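Local coordinates for formate oxidase (Aspergillus oryzae, PDB 5ZU2), which binds FAD as a member of the GMC oxidoreductase family and probably oxidises formate through that flavin, at residues Phe7-Val12 with Glu261-Gln266; Val33-Ala38 with Ile221-Glu226; Thr69-Arg74 with Ile446-Phe451. The protein carries 1 engineered substitution. All blocks are in the same frame, centred on the assembly; numbering follows the deposited sequence.

Contact 1: residues Phe7-Val12 with Glu261-Gln266. With FAD (flavin-adenine dinucleotide), chain D.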
loop_
_atom_site.group_PDB
_atom_site.type_symbol
_atom_site.label_atom_id
_atom_site.label_comp_id
_atom_site.label_asym_id
_atom_site.label_seq_id
_atom_site.Cartn_x
_atom_site.Cartn_y
_atom_site.Cartn_z
ATOM N N PHE A 7 -17.784 13.056 -20.987
ATOM C CA PHE A 7 -17.595 13.761 -19.727
ATOM C C PHE A 7 -16.344 14.614 -19.876
ATOM O O PHE A 7 -15.518 14.358 -20.756
ATOM C CB PHE A 7 -17.458 12.788 -18.543
ATOM C CG PHE A 7 -18.567 11.750 -18.462
ATOM C CD1 PHE A 7 -18.608 10.671 -19.357
ATOM C CD2 PHE A 7 -19.556 11.842 -17.491
ATOM C CE1 PHE A 7 -19.623 9.718 -19.298
ATOM C CE2 PHE A 7 -20.569 10.897 -17.423
ATOM C CZ PHE A 7 -20.601 9.826 -18.333
ATOM N N ASP A 8 -16.195 15.648 -19.026
ATOM C CA ASP A 8 -14.923 16.378 -19.051
ATOM C C ASP A 8 -13.765 15.471 -18.676
ATOM O O ASP A 8 -12.721 15.480 -19.344
ATOM C CB ASP A 8 -14.914 17.577 -18.099
ATOM C CG ASP A 8 -15.557 18.812 -18.685
ATOM O OD1 ASP A 8 -15.683 18.915 -19.921
ATOM O OD2 ASP A 8 -15.891 19.709 -17.886
ATOM N N PHE A 9 -13.933 14.667 -17.627
ATOM C CA PHE A 9 -12.856 13.832 -17.117
ATOM C C PHE A 9 -13.351 12.415 -16.888
ATOM O O PHE A 9 -14.384 12.211 -16.251
ATOM C CB PHE A 9 -12.297 14.405 -15.809
ATOM C CG PHE A 9 -11.597 15.696 -15.989
ATOM C CD1 PHE A 9 -10.400 15.746 -16.679
ATOM C CD2 PHE A 9 -12.145 16.870 -15.510
ATOM C CE1 PHE A 9 -9.757 16.946 -16.867
ATOM C CE2 PHE A 9 -11.510 18.077 -15.700
ATOM C CZ PHE A 9 -10.324 18.122 -16.382
ATOM N N VAL A 10 -12.585 11.441 -17.367
ATOM C CA VAL A 10 -12.874 10.030 -17.155
ATOM C C VAL A 10 -11.758 9.452 -16.307
ATOM O O VAL A 10 -10.585 9.518 -16.693
ATOM C CB VAL A 10 -12.995 9.265 -18.481
ATOM C CG1 VAL A 10 -13.086 7.775 -18.217
ATOM C CG2 VAL A 10 -14.219 9.756 -19.280
ATOM N N ILE A 11 -12.112 8.921 -15.139
ATOM C CA ILE A 11 -11.186 8.156 -14.306
ATOM C C ILE A 11 -11.446 6.670 -14.533
ATOM O O ILE A 11 -12.584 6.192 -14.407
ATOM C CB ILE A 11 -11.310 8.519 -12.819
ATOM C CG1 ILE A 11 -10.651 9.873 -12.526
ATOM C CG2 ILE A 11 -10.681 7.435 -11.975
ATOM C CD1 ILE A 11 -11.372 11.086 -13.053
ATOM N N VAL A 12 -10.397 5.949 -14.896
ATOM C CA VAL A 12 -10.466 4.525 -15.171
ATOM C C VAL A 12 -9.935 3.827 -13.925
ATOM O O VAL A 12 -8.732 3.848 -13.654
ATOM C CB VAL A 12 -9.661 4.169 -16.424
ATOM C CG1 VAL A 12 -9.863 2.713 -16.818
ATOM C CG2 VAL A 12 -10.018 5.143 -17.564
ATOM N N GLU A 261 -9.627 15.063 -20.421
ATOM C CA GLU A 261 -8.525 14.147 -20.141
ATOM C C GLU A 261 -9.026 12.837 -19.542
ATOM O O GLU A 261 -10.010 12.811 -18.803
ATOM C CB GLU A 261 -7.505 14.768 -19.178
ATOM C CG GLU A 261 -6.861 16.039 -19.637
ATOM C CD GLU A 261 -5.662 16.379 -18.827
ATOM O OE1 GLU A 261 -5.027 15.431 -18.348
ATOM O OE2 GLU A 261 -5.348 17.580 -18.678
ATOM N N VAL A 262 -8.303 11.758 -19.843
ATOM C CA VAL A 262 -8.484 10.461 -19.201
ATOM C C VAL A 262 -7.396 10.276 -18.147
ATOM O O VAL A 262 -6.207 10.508 -18.408
ATOM C CB VAL A 262 -8.454 9.321 -20.231
ATOM C CG1 VAL A 262 -8.422 7.981 -19.534
ATOM C CG2 VAL A 262 -9.676 9.417 -21.196
ATOM N N ILE A 263 -7.794 9.862 -16.953
ATOM C CA ILE A 263 -6.860 9.553 -15.888
ATOM C C ILE A 263 -6.950 8.058 -15.610
ATOM O O ILE A 263 -8.011 7.548 -15.225
ATOM C CB ILE A 263 -7.143 10.376 -14.621
ATOM C CG1 ILE A 263 -6.996 11.882 -14.889
ATOM C CG2 ILE A 263 -6.222 9.923 -13.486
ATOM C CD1 ILE A 263 -8.260 12.580 -15.275
ATOM N N LEU A 264 -5.833 7.364 -15.789
ATOM C CA LEU A 264 -5.759 5.930 -15.567
ATOM C C LEU A 264 -5.285 5.696 -14.133
ATOM O O LEU A 264 -4.214 6.172 -13.746
ATOM C CB LEU A 264 -4.825 5.278 -16.586
ATOM C CG LEU A 264 -4.581 3.779 -16.420
ATOM C CD1 LEU A 264 -5.918 3.026 -16.321
ATOM C CD2 LEU A 264 -3.689 3.218 -17.539
ATOM N N SER A 265 -6.097 4.988 -13.348
ATOM C CA SER A 265 -5.919 4.808 -11.910
ATOM C C SER A 265 -6.216 3.360 -11.520
ATOM O O SER A 265 -6.884 3.089 -10.518
ATOM C CB SER A 265 -6.816 5.760 -11.114
ATOM O OG SER A 265 -6.473 7.115 -11.319
ATOM N N GLN A 266 -5.760 2.407 -12.323
ATOM C CA GLN A 266 -6.107 1.016 -12.083
ATOM C C GLN A 266 -5.121 0.316 -11.174
ATOM O O GLN A 266 -5.210 -0.900 -11.016
ATOM C CB GLN A 266 -6.261 0.258 -13.398
ATOM C CG GLN A 266 -7.580 0.579 -14.115
ATOM C CD GLN A 266 -7.893 -0.406 -15.241
ATOM O OE1 GLN A 266 -9.050 -0.514 -15.681
ATOM N NE2 GLN A 266 -6.869 -1.130 -15.709
HETATM P PA FAD D . -6.046 0.687 -5.935
HETATM O O1A FAD D . -5.893 -0.765 -5.856
HETATM O O2A FAD D . -6.461 1.353 -4.631
HETATM O O5B FAD D . -7.128 1.118 -7.075
HETATM C C5B FAD D . -7.218 0.433 -8.344
HETATM C C4B FAD D . -8.677 0.398 -8.733
HETATM O O4B FAD D . -8.813 0.075 -10.139
HETATM C C3B FAD D . -9.536 -0.614 -7.970
HETATM O O3B FAD D . -10.788 -0.063 -7.577
HETATM C C2B FAD D . -9.754 -1.723 -8.999
HETATM O O2B FAD D . -10.952 -2.478 -8.792
HETATM C C1B FAD D . -9.808 -0.909 -10.287
HETATM N N9A FAD D . -9.511 -1.696 -11.479
HETATM C C8A FAD D . -8.374 -2.425 -11.688
HETATM N N7A FAD D . -8.341 -3.046 -12.840
HETATM C C5A FAD D . -9.556 -2.733 -13.421
HETATM C C6A FAD D . -10.135 -3.093 -14.654
HETATM N N6A FAD D . -9.537 -3.893 -15.544
HETATM N N1A FAD D . -11.360 -2.590 -14.943
HETATM C C2A FAD D . -11.952 -1.796 -14.049
HETATM N N3A FAD D . -11.508 -1.395 -12.854
HETATM C C4A FAD D . -10.295 -1.903 -12.594
HETATM N N1 FAD D . -1.012 0.966 2.656
HETATM C C2 FAD D . -0.737 1.672 3.792
HETATM O O2 FAD D . -0.259 2.814 3.743
HETATM N N3 FAD D . -1.003 1.100 5.045
HETATM C C4 FAD D . -1.534 -0.169 5.273
HETATM O O4 FAD D . -1.713 -0.576 6.424
HETATM C C4X FAD D . -1.825 -0.903 4.045
HETATM N N5 FAD D . -2.324 -2.112 4.152
HETATM C C5X FAD D . -2.600 -2.808 2.991
HETATM C C6 FAD D . -3.159 -4.086 3.097
HETATM C C7 FAD D . -3.474 -4.828 1.965
HETATM C C7M FAD D . -4.067 -6.210 2.124
HETATM C C8 FAD D . -3.234 -4.276 0.692
HETATM C C8M FAD D . -3.564 -5.045 -0.555
HETATM C C9 FAD D . -2.689 -2.995 0.582
HETATM C C9A FAD D . -2.370 -2.257 1.718
HETATM N N10 FAD D . -1.836 -0.946 1.649
HETATM C C10 FAD D . -1.539 -0.248 2.789
HETATM C "C1'" FAD D . -1.497 -0.334 0.365
HETATM C "C2'" FAD D . -2.508 0.676 -0.142
HETATM O "O2'" FAD D . -3.828 0.267 0.204
HETATM C "C3'" FAD D . -2.383 0.735 -1.665
HETATM O "O3'" FAD D . -1.017 0.871 -2.048
HETATM C "C4'" FAD D . -3.195 1.823 -2.360
HETATM O "O4'" FAD D . -4.556 1.719 -1.931
HETATM C "C5'" FAD D . -3.022 1.707 -3.859
HETATM O "O5'" FAD D . -3.861 2.686 -4.504
HETATM P P FAD D . -4.026 2.727 -6.061
HETATM O O1P FAD D . -5.062 3.827 -6.302
HETATM O O2P FAD D . -2.651 2.811 -6.658
HETATM O O3P FAD D . -4.683 1.333 -6.422
#
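Phe-9 and Glu-261 start the pair side by side, both side chains leaving the same face of a parallel sheet. Glu-261 CB meets the edge of the phenyl ring in its plane, 3.9 Å from Phe-9 CE1, so only the aliphatic part of the glutamate leans on the aromatic. Its carboxylate runs on to a salt bridge with Arg-539 and a hydrogen bond with His-573. Further along this face Ile-11 and Ile-263 point the same way and touch through their ends, Ile-11 CD1 lying 4.1 Å from Ile-263 CD1.

The other face belongs to valines and a leucine. Val-12 holds CG1 anti to its backbone N (chi1 -173°), which leaves CG2 to meet Val-262 CG1 at 3.8 Å while CB rests 3.9 Å from Leu-264 CD1. The beta-branched Val-10, Ile-11, Val-12, Val-262 and Ile-263 suit these strands, since such residues favour extended backbone. Between the strands Ile-263 N donates to Val-10 O (2.8 Å) and Val-12 N to Ile-263 O (2.9 Å). Beyond the strand end Ser-265 N still binds Val-12 O, and Gln-266 lays its amide over the adenine of FAD, with OE1 3.0 Å from FAD C6A and bonded to Ser-229.

The strands are the third and fourth of five in the Rossmann-type FAD-binding sheet: 33-36 flanks 9-12, and 538-540 flanks 261-264. Helix 555-572 covers Phe-9 and Ile-263 through Ile-569, while helix 267-277 packs on Val-12 and Leu-264 on the other side.

Contact 2: residues Val33-Ala38 with Ile221-Glu226. With FAD (flavin-adenine dinucleotide), chain D.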
loop_
_atom_site.group_PDB
_atom_site.type_symbol
_atom_site.label_atom_id
_atom_site.label_comp_id
_atom_site.label_asym_id
_atom_site.label_seq_id
_atom_site.Cartn_x
_atom_site.Cartn_y
_atom_site.Cartn_z
ATOM N N VAL A 33 -17.640 14.424 -14.300
ATOM C CA VAL A 33 -16.643 13.406 -13.993
ATOM C C VAL A 33 -17.304 12.035 -14.060
ATOM O O VAL A 33 -18.355 11.806 -13.443
ATOM C CB VAL A 33 -15.991 13.619 -12.609
ATOM C CG1 VAL A 33 -14.865 12.600 -12.397
ATOM C CG2 VAL A 33 -15.458 15.059 -12.454
ATOM N N LEU A 34 -16.681 11.126 -14.794
ATOM C CA LEU A 34 -17.091 9.735 -14.860
ATOM C C LEU A 34 -16.046 8.868 -14.176
ATOM O O LEU A 34 -14.844 9.065 -14.382
ATOM C CB LEU A 34 -17.246 9.285 -16.314
ATOM C CG LEU A 34 -17.320 7.769 -16.499
ATOM C CD1 LEU A 34 -18.638 7.244 -15.992
ATOM C CD2 LEU A 34 -17.085 7.415 -17.955
ATOM N N ILE A 35 -16.499 7.894 -13.391
ATOM C CA ILE A 35 -15.620 6.878 -12.805
ATOM C C ILE A 35 -16.072 5.508 -13.302
ATOM O O ILE A 35 -17.231 5.130 -13.086
ATOM C CB ILE A 35 -15.661 6.895 -11.274
ATOM C CG1 ILE A 35 -15.321 8.278 -10.738
ATOM C CG2 ILE A 35 -14.689 5.836 -10.745
ATOM C CD1 ILE A 35 -15.509 8.396 -9.209
ATOM N N VAL A 36 -15.164 4.751 -13.956
ATOM C CA VAL A 36 -15.422 3.342 -14.272
ATOM C C VAL A 36 -14.637 2.464 -13.305
ATOM O O VAL A 36 -13.476 2.753 -12.979
ATOM C CB VAL A 36 -15.102 2.993 -15.745
ATOM C CG1 VAL A 36 -16.050 3.742 -16.688
ATOM C CG2 VAL A 36 -13.674 3.254 -16.106
ATOM N N GLU A 37 -15.291 1.408 -12.806
ATOM C CA GLU A 37 -14.755 0.574 -11.732
ATOM C C GLU A 37 -15.281 -0.848 -11.892
ATOM O O GLU A 37 -16.482 -1.039 -12.131
ATOM C CB GLU A 37 -15.154 1.126 -10.350
ATOM C CG GLU A 37 -15.019 0.132 -9.205
ATOM C CD GLU A 37 -13.580 -0.344 -9.038
ATOM O OE1 GLU A 37 -12.670 0.478 -9.268
ATOM O OE2 GLU A 37 -13.347 -1.531 -8.701
ATOM N N ALA A 38 -14.389 -1.843 -11.703
ATOM C CA ALA A 38 -14.755 -3.245 -11.935
ATOM C C ALA A 38 -15.637 -3.818 -10.830
ATOM O O ALA A 38 -16.525 -4.629 -11.121
ATOM C CB ALA A 38 -13.500 -4.111 -12.120
ATOM N N ILE A 221 -20.489 13.711 -10.545
ATOM C CA ILE A 221 -19.717 12.487 -10.724
ATOM C C ILE A 221 -20.683 11.392 -11.115
ATOM O O ILE A 221 -21.625 11.104 -10.368
ATOM C CB ILE A 221 -18.949 12.088 -9.457
ATOM C CG1 ILE A 221 -17.969 13.186 -9.037
ATOM C CG2 ILE A 221 -18.192 10.799 -9.715
ATOM C CD1 ILE A 221 -17.171 12.855 -7.801
ATOM N N THR A 222 -20.462 10.796 -12.282
ATOM C CA THR A 222 -21.137 9.567 -12.669
ATOM C C THR A 222 -20.224 8.391 -12.301
ATOM O O THR A 222 -19.056 8.324 -12.726
ATOM C CB THR A 222 -21.495 9.553 -14.163
ATOM O OG1 THR A 222 -22.384 10.641 -14.455
ATOM C CG2 THR A 222 -22.239 8.269 -14.530
ATOM N N ILE A 223 -20.746 7.490 -11.481
ATOM C CA ILE A 223 -20.043 6.294 -11.047
ATOM C C ILE A 223 -20.653 5.087 -11.762
ATOM O O ILE A 223 -21.834 4.773 -11.583
ATOM C CB ILE A 223 -20.099 6.142 -9.519
ATOM C CG1 ILE A 223 -19.374 7.325 -8.848
ATOM C CG2 ILE A 223 -19.461 4.849 -9.104
ATOM C CD1 ILE A 223 -19.332 7.297 -7.304
ATOM N N VAL A 224 -19.848 4.408 -12.570
ATOM C CA VAL A 224 -20.295 3.203 -13.270
ATOM C C VAL A 224 -19.533 2.005 -12.706
ATOM O O VAL A 224 -18.396 1.742 -13.120
ATOM C CB VAL A 224 -20.118 3.352 -14.789
ATOM C CG1 VAL A 224 -20.411 2.047 -15.517
ATOM C CG2 VAL A 224 -21.008 4.464 -15.322
ATOM N N PRO A 225 -20.081 1.301 -11.722
ATOM C CA PRO A 225 -19.420 0.119 -11.168
ATOM C C PRO A 225 -19.698 -1.103 -12.040
ATOM O O PRO A 225 -20.390 -1.026 -13.054
ATOM C CB PRO A 225 -20.075 -0.025 -9.795
ATOM C CG PRO A 225 -21.465 0.468 -10.015
ATOM C CD PRO A 225 -21.308 1.637 -10.980
ATOM N N GLU A 226 -19.133 -2.241 -11.626
ATOM C CA GLU A 226 -19.346 -3.539 -12.286
ATOM C C GLU A 226 -19.086 -3.506 -13.794
ATOM O O GLU A 226 -19.776 -4.170 -14.567
ATOM C CB GLU A 226 -20.770 -4.055 -12.047
ATOM C CG GLU A 226 -21.314 -3.812 -10.672
ATOM C CD GLU A 226 -21.155 -4.998 -9.804
ATOM O OE1 GLU A 226 -20.204 -5.771 -10.054
ATOM O OE2 GLU A 226 -21.982 -5.170 -8.882
HETATM P PA FAD D . -6.046 0.687 -5.935
HETATM O O1A FAD D . -5.893 -0.765 -5.856
HETATM O O2A FAD D . -6.461 1.353 -4.631
HETATM O O5B FAD D . -7.128 1.118 -7.075
HETATM C C5B FAD D . -7.218 0.433 -8.344
HETATM C C4B FAD D . -8.677 0.398 -8.733
HETATM O O4B FAD D . -8.813 0.075 -10.139
HETATM C C3B FAD D . -9.536 -0.614 -7.970
HETATM O O3B FAD D . -10.788 -0.063 -7.577
HETATM C C2B FAD D . -9.754 -1.723 -8.999
HETATM O O2B FAD D . -10.952 -2.478 -8.792
HETATM C C1B FAD D . -9.808 -0.909 -10.287
HETATM N N9A FAD D . -9.511 -1.696 -11.479
HETATM C C8A FAD D . -8.374 -2.425 -11.688
HETATM N N7A FAD D . -8.341 -3.046 -12.840
HETATM C C5A FAD D . -9.556 -2.733 -13.421
HETATM C C6A FAD D . -10.135 -3.093 -14.654
HETATM N N6A FAD D . -9.537 -3.893 -15.544
HETATM N N1A FAD D . -11.360 -2.590 -14.943
HETATM C C2A FAD D . -11.952 -1.796 -14.049
HETATM N N3A FAD D . -11.508 -1.395 -12.854
HETATM C C4A FAD D . -10.295 -1.903 -12.594
HETATM N N1 FAD D . -1.012 0.966 2.656
HETATM C C2 FAD D . -0.737 1.672 3.792
HETATM O O2 FAD D . -0.259 2.814 3.743
HETATM N N3 FAD D . -1.003 1.100 5.045
HETATM C C4 FAD D . -1.534 -0.169 5.273
HETATM O O4 FAD D . -1.713 -0.576 6.424
HETATM C C4X FAD D . -1.825 -0.903 4.045
HETATM N N5 FAD D . -2.324 -2.112 4.152
HETATM C C5X FAD D . -2.600 -2.808 2.991
HETATM C C6 FAD D . -3.159 -4.086 3.097
HETATM C C7 FAD D . -3.474 -4.828 1.965
HETATM C C7M FAD D . -4.067 -6.210 2.124
HETATM C C8 FAD D . -3.234 -4.276 0.692
HETATM C C8M FAD D . -3.564 -5.045 -0.555
HETATM C C9 FAD D . -2.689 -2.995 0.582
HETATM C C9A FAD D . -2.370 -2.257 1.718
HETATM N N10 FAD D . -1.836 -0.946 1.649
HETATM C C10 FAD D . -1.539 -0.248 2.789
HETATM C "C1'" FAD D . -1.497 -0.334 0.365
HETATM C "C2'" FAD D . -2.508 0.676 -0.142
HETATM O "O2'" FAD D . -3.828 0.267 0.204
HETATM C "C3'" FAD D . -2.383 0.735 -1.665
HETATM O "O3'" FAD D . -1.017 0.871 -2.048
HETATM C "C4'" FAD D . -3.195 1.823 -2.360
HETATM O "O4'" FAD D . -4.556 1.719 -1.931
HETATM C "C5'" FAD D . -3.022 1.707 -3.859
HETATM O "O5'" FAD D . -3.861 2.686 -4.504
HETATM P P FAD D . -4.026 2.727 -6.061
HETATM O O1P FAD D . -5.062 3.827 -6.302
HETATM O O2P FAD D . -2.651 2.811 -6.658
HETATM O O3P FAD D . -4.683 1.333 -6.422
#
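Glu-37 gives its backbone N to Val-224 O (3.1 Å) yet sends its carboxylate off the pair, where it takes both hydroxyls of the adenosine ribose of FAD. Its CG stands anti to the backbone N (chi1 162°) and the chain then bends at chi2 (61°), which leads the acid away from residues 221-226. FAD O3B donates to Glu-37 OE1 and FAD O2B to Glu-37 OE2, each at 2.6 Å. A glutamate suits the place: two oxygens on one flat group match two neighbouring hydroxyls.

Behind this end runs a parallel pair of strands. Val-224 N donates almost straight to Ile-35 O at 2.8 Å, and Ile-35 N to Thr-222 O at 2.7 Å. Ile-35 makes the apolar contacts near the middle of one face. Its extended side chain carries CD1 to Ile-221 CG2, 3.6 Å away, and alongside Ile-223 CG1; Asn-19 and Ala-22 of helix 16-25 also touch it. On the other face Leu-34 reaches obliquely across, bringing CD1 to 3.7 Å from Val-224 CG2. Beta-branched residues fit such strands; Thr-222 is one too, and its hydroxyl suits a partly exposed place on the outermost strand. Past the strands Glu-37 O receives a CA-H...O contact from Pro-225 CA, but no hydrogen bond follows with Glu-226 N. The small Ala-38 sets CB 3.4 Å from adenine atom FAD C2A.

An acid after the second strand is a hallmark of Rossmann-type FAD sites. Here the two ribose bonds are backed by peptide N-H groups, Gly-14 N on OE1 and Gly-39 N on OE2, so that each oxygen has two donors; this would fix the rotation of the carboxylate and probably favours its charged form.

Contact 3: residues Thr69-Arg74 with Ile446-Phe451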
loop_
_atom_site.group_PDB
_atom_site.type_symbol
_atom_site.label_atom_id
_atom_site.label_comp_id
_atom_site.label_asym_id
_atom_site.label_seq_id
_atom_site.Cartn_x
_atom_site.Cartn_y
_atom_site.Cartn_z
ATOM N N THR A 69 0.828 -14.419 -7.829
ATOM C CA THR A 69 2.031 -13.606 -7.919
ATOM C C THR A 69 3.252 -14.427 -7.541
ATOM O O THR A 69 3.233 -15.119 -6.521
ATOM C CB THR A 69 1.919 -12.378 -7.006
ATOM O OG1 THR A 69 0.917 -11.496 -7.529
ATOM C CG2 THR A 69 3.235 -11.652 -6.937
ATOM N N THR A 70 4.312 -14.323 -8.347
ATOM C CA THR A 70 5.625 -14.869 -7.989
ATOM C C THR A 70 6.272 -13.952 -6.949
ATOM O O THR A 70 6.548 -12.781 -7.239
ATOM C CB THR A 70 6.553 -14.981 -9.211
ATOM O OG1 THR A 70 6.021 -15.881 -10.185
ATOM C CG2 THR A 70 7.908 -15.483 -8.797
ATOM N N MET A 71 6.514 -14.485 -5.745
ATOM C CA MET A 71 7.079 -13.706 -4.642
ATOM C C MET A 71 8.583 -13.549 -4.776
ATOM O O MET A 71 9.121 -12.461 -4.550
ATOM C CB MET A 71 6.760 -14.367 -3.299
ATOM C CG MET A 71 5.277 -14.476 -2.982
ATOM S SD MET A 71 4.500 -12.897 -2.508
ATOM C CE MET A 71 3.177 -12.870 -3.673
ATOM N N VAL A 72 9.286 -14.636 -5.061
ATOM C CA VAL A 72 10.728 -14.596 -5.265
ATOM C C VAL A 72 11.051 -15.501 -6.442
ATOM O O VAL A 72 10.395 -16.530 -6.644
ATOM C CB VAL A 72 11.556 -14.956 -3.999
ATOM C CG1 VAL A 72 10.694 -15.085 -2.734
ATOM C CG2 VAL A 72 12.477 -16.144 -4.236
ATOM N N ARG A 73 12.004 -15.060 -7.276
ATOM C CA ARG A 73 12.486 -15.854 -8.406
ATOM C C ARG A 73 14.008 -15.730 -8.425
ATOM O O ARG A 73 14.552 -14.854 -9.095
ATOM C CB ARG A 73 11.865 -15.399 -9.727
ATOM C CG ARG A 73 12.368 -16.199 -10.927
ATOM C CD ARG A 73 11.682 -15.801 -12.207
ATOM N NE ARG A 73 10.244 -16.046 -12.169
ATOM C CZ ARG A 73 9.358 -15.324 -12.852
ATOM N NH1 ARG A 73 8.055 -15.593 -12.768
ATOM N NH2 ARG A 73 9.777 -14.315 -13.612
ATOM N N ARG A 74 14.670 -16.606 -7.678
ATOM C CA ARG A 74 16.117 -16.745 -7.612
ATOM C C ARG A 74 16.476 -18.085 -8.230
ATOM O O ARG A 74 15.629 -18.973 -8.358
ATOM C CB ARG A 74 16.629 -16.708 -6.157
ATOM C CG ARG A 74 16.479 -15.373 -5.384
ATOM C CD ARG A 74 16.538 -15.649 -3.872
ATOM N NE ARG A 74 17.787 -16.343 -3.555
ATOM C CZ ARG A 74 18.961 -15.768 -3.290
ATOM N NH1 ARG A 74 19.098 -14.452 -3.252
ATOM N NH2 ARG A 74 20.009 -16.529 -3.057
ATOM N N ILE A 446 2.900 -11.463 -12.719
ATOM C CA ILE A 446 3.436 -10.569 -11.693
ATOM C C ILE A 446 4.593 -11.267 -10.991
ATOM O O ILE A 446 4.418 -12.354 -10.421
ATOM C CB ILE A 446 2.373 -10.165 -10.652
ATOM C CG1 ILE A 446 1.135 -9.577 -11.332
ATOM C CG2 ILE A 446 2.975 -9.148 -9.684
ATOM C CD1 ILE A 446 -0.029 -9.303 -10.389
ATOM N N ASN A 447 5.757 -10.630 -11.000
ATOM C CA ASN A 447 6.944 -11.126 -10.310
ATOM C C ASN A 447 7.476 -10.019 -9.406
ATOM O O ASN A 447 7.933 -8.986 -9.902
ATOM C CB ASN A 447 7.985 -11.568 -11.331
ATOM C CG ASN A 447 9.320 -11.902 -10.708
ATOM O OD1 ASN A 447 9.438 -12.208 -9.518
ATOM N ND2 ASN A 447 10.350 -11.820 -11.524
ATOM N N LEU A 448 7.383 -10.208 -8.083
ATOM C CA LEU A 448 7.879 -9.188 -7.160
ATOM C C LEU A 448 9.395 -9.201 -7.022
ATOM O O LEU A 448 9.970 -8.197 -6.606
ATOM C CB LEU A 448 7.240 -9.360 -5.778
ATOM C CG LEU A 448 5.734 -9.105 -5.779
ATOM C CD1 LEU A 448 5.045 -9.521 -4.471
ATOM C CD2 LEU A 448 5.474 -7.641 -6.142
ATOM N N ASN A 449 10.045 -10.316 -7.348
ATOM C CA ASN A 449 11.500 -10.427 -7.320
ATOM C C ASN A 449 12.074 -10.043 -5.958
ATOM O O ASN A 449 13.117 -9.392 -5.862
ATOM C CB ASN A 449 12.123 -9.586 -8.424
ATOM C CG ASN A 449 13.545 -10.003 -8.736
ATOM O OD1 ASN A 449 13.888 -11.171 -8.613
ATOM N ND2 ASN A 449 14.367 -9.055 -9.190
ATOM N N PHE A 450 11.400 -10.476 -4.892
ATOM C CA PHE A 450 11.921 -10.268 -3.550
ATOM C C PHE A 450 13.209 -11.054 -3.393
ATOM O O PHE A 450 13.310 -12.206 -3.833
ATOM C CB PHE A 450 10.919 -10.745 -2.494
ATOM C CG PHE A 450 9.740 -9.838 -2.286
ATOM C CD1 PHE A 450 9.847 -8.458 -2.463
ATOM C CD2 PHE A 450 8.518 -10.368 -1.871
ATOM C CE1 PHE A 450 8.752 -7.632 -2.245
ATOM C CE2 PHE A 450 7.402 -9.542 -1.665
ATOM C CZ PHE A 450 7.516 -8.185 -1.848
ATOM N N PHE A 451 14.192 -10.429 -2.750
ATOM C CA PHE A 451 15.417 -11.092 -2.309
ATOM C C PHE A 451 16.291 -11.555 -3.476
ATOM O O PHE A 451 17.024 -12.544 -3.365
ATOM C CB PHE A 451 15.088 -12.250 -1.350
ATOM C CG PHE A 451 14.357 -11.795 -0.106
ATOM C CD1 PHE A 451 14.964 -10.920 0.790
ATOM C CD2 PHE A 451 13.074 -12.215 0.167
ATOM C CE1 PHE A 451 14.299 -10.488 1.930
ATOM C CE2 PHE A 451 12.402 -11.784 1.321
ATOM C CZ PHE A 451 13.011 -10.926 2.193
HETATM O O HOH W 1 4.071 -15.142 -11.865
HETATM O O HOH W 2 13.676 -12.953 -6.767
#
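Asn-447 sets its CG anti to the backbone N (chi1 171°), while Arg-73 runs extended until it folds at chi3 (-62°), and the amide comes obliquely over one face of the guanidinium. Asn-447 CG lies near the rim of that face, with the planes 39° apart. Arg-73 NH2 and Asn-447 ND2, both donors 3.3 Å apart, form no hydrogen bond, so the contact is packing; the charge itself is answered by Glu-78. Asn-447 OD1 instead accepts from Asn-449 N at 2.9 Å, an Asx turn at which the chain bends.

Before the bend, Thr-70 bridges the backbones with Thr-70 N to Ile-446 O (2.9 Å) and Leu-448 N to Thr-70 O (2.8 Å). Beside it Thr-69 offers its methyl, CG2 3.7 Å from Leu-448 CD1, and Met-71 lies alongside the same leucine, CE 3.9 Å from Leu-448 CD1. After the turn Phe-450 N donates to Met-71 O at 3.0 Å. One water accepts from Arg-73 N and donates to Asn-449 OD1 and Phe-450 O, linking the two segments.

Arg-74 closes the contact, with NH1 2.8 Å from Phe-451 O in the guanidinium plane. Asp-454 and Asp-76 share its charge, so a mainly buried junction between the strand and the C-terminal part of the chain is joined by directional polar bonds whose arginine charges are probably balanced locally.

From the N terminus the chain opens contact 1 at 7-12, contact 2 at 33-38 and contact 3 at 69-74. Residues 221-226 return first and close contact 2, and 261-266 then close contact 1, so the second loop lies wholly within the first. Contact 3 closes last, at 446-451, and crosses both. Contacts 1 and 2 build one parallel sheet, in the order 221-224, 33-36, 9-12, 261-264, and are stitched together by probable bonds such as Leu-34 N with Phe-9 O; both reach FAD. Contact 3, centred about 31 Å from the centre of contact 1, ties strand 67-74 to strand 445-447 and the chain that follows it, and touches neither of the others.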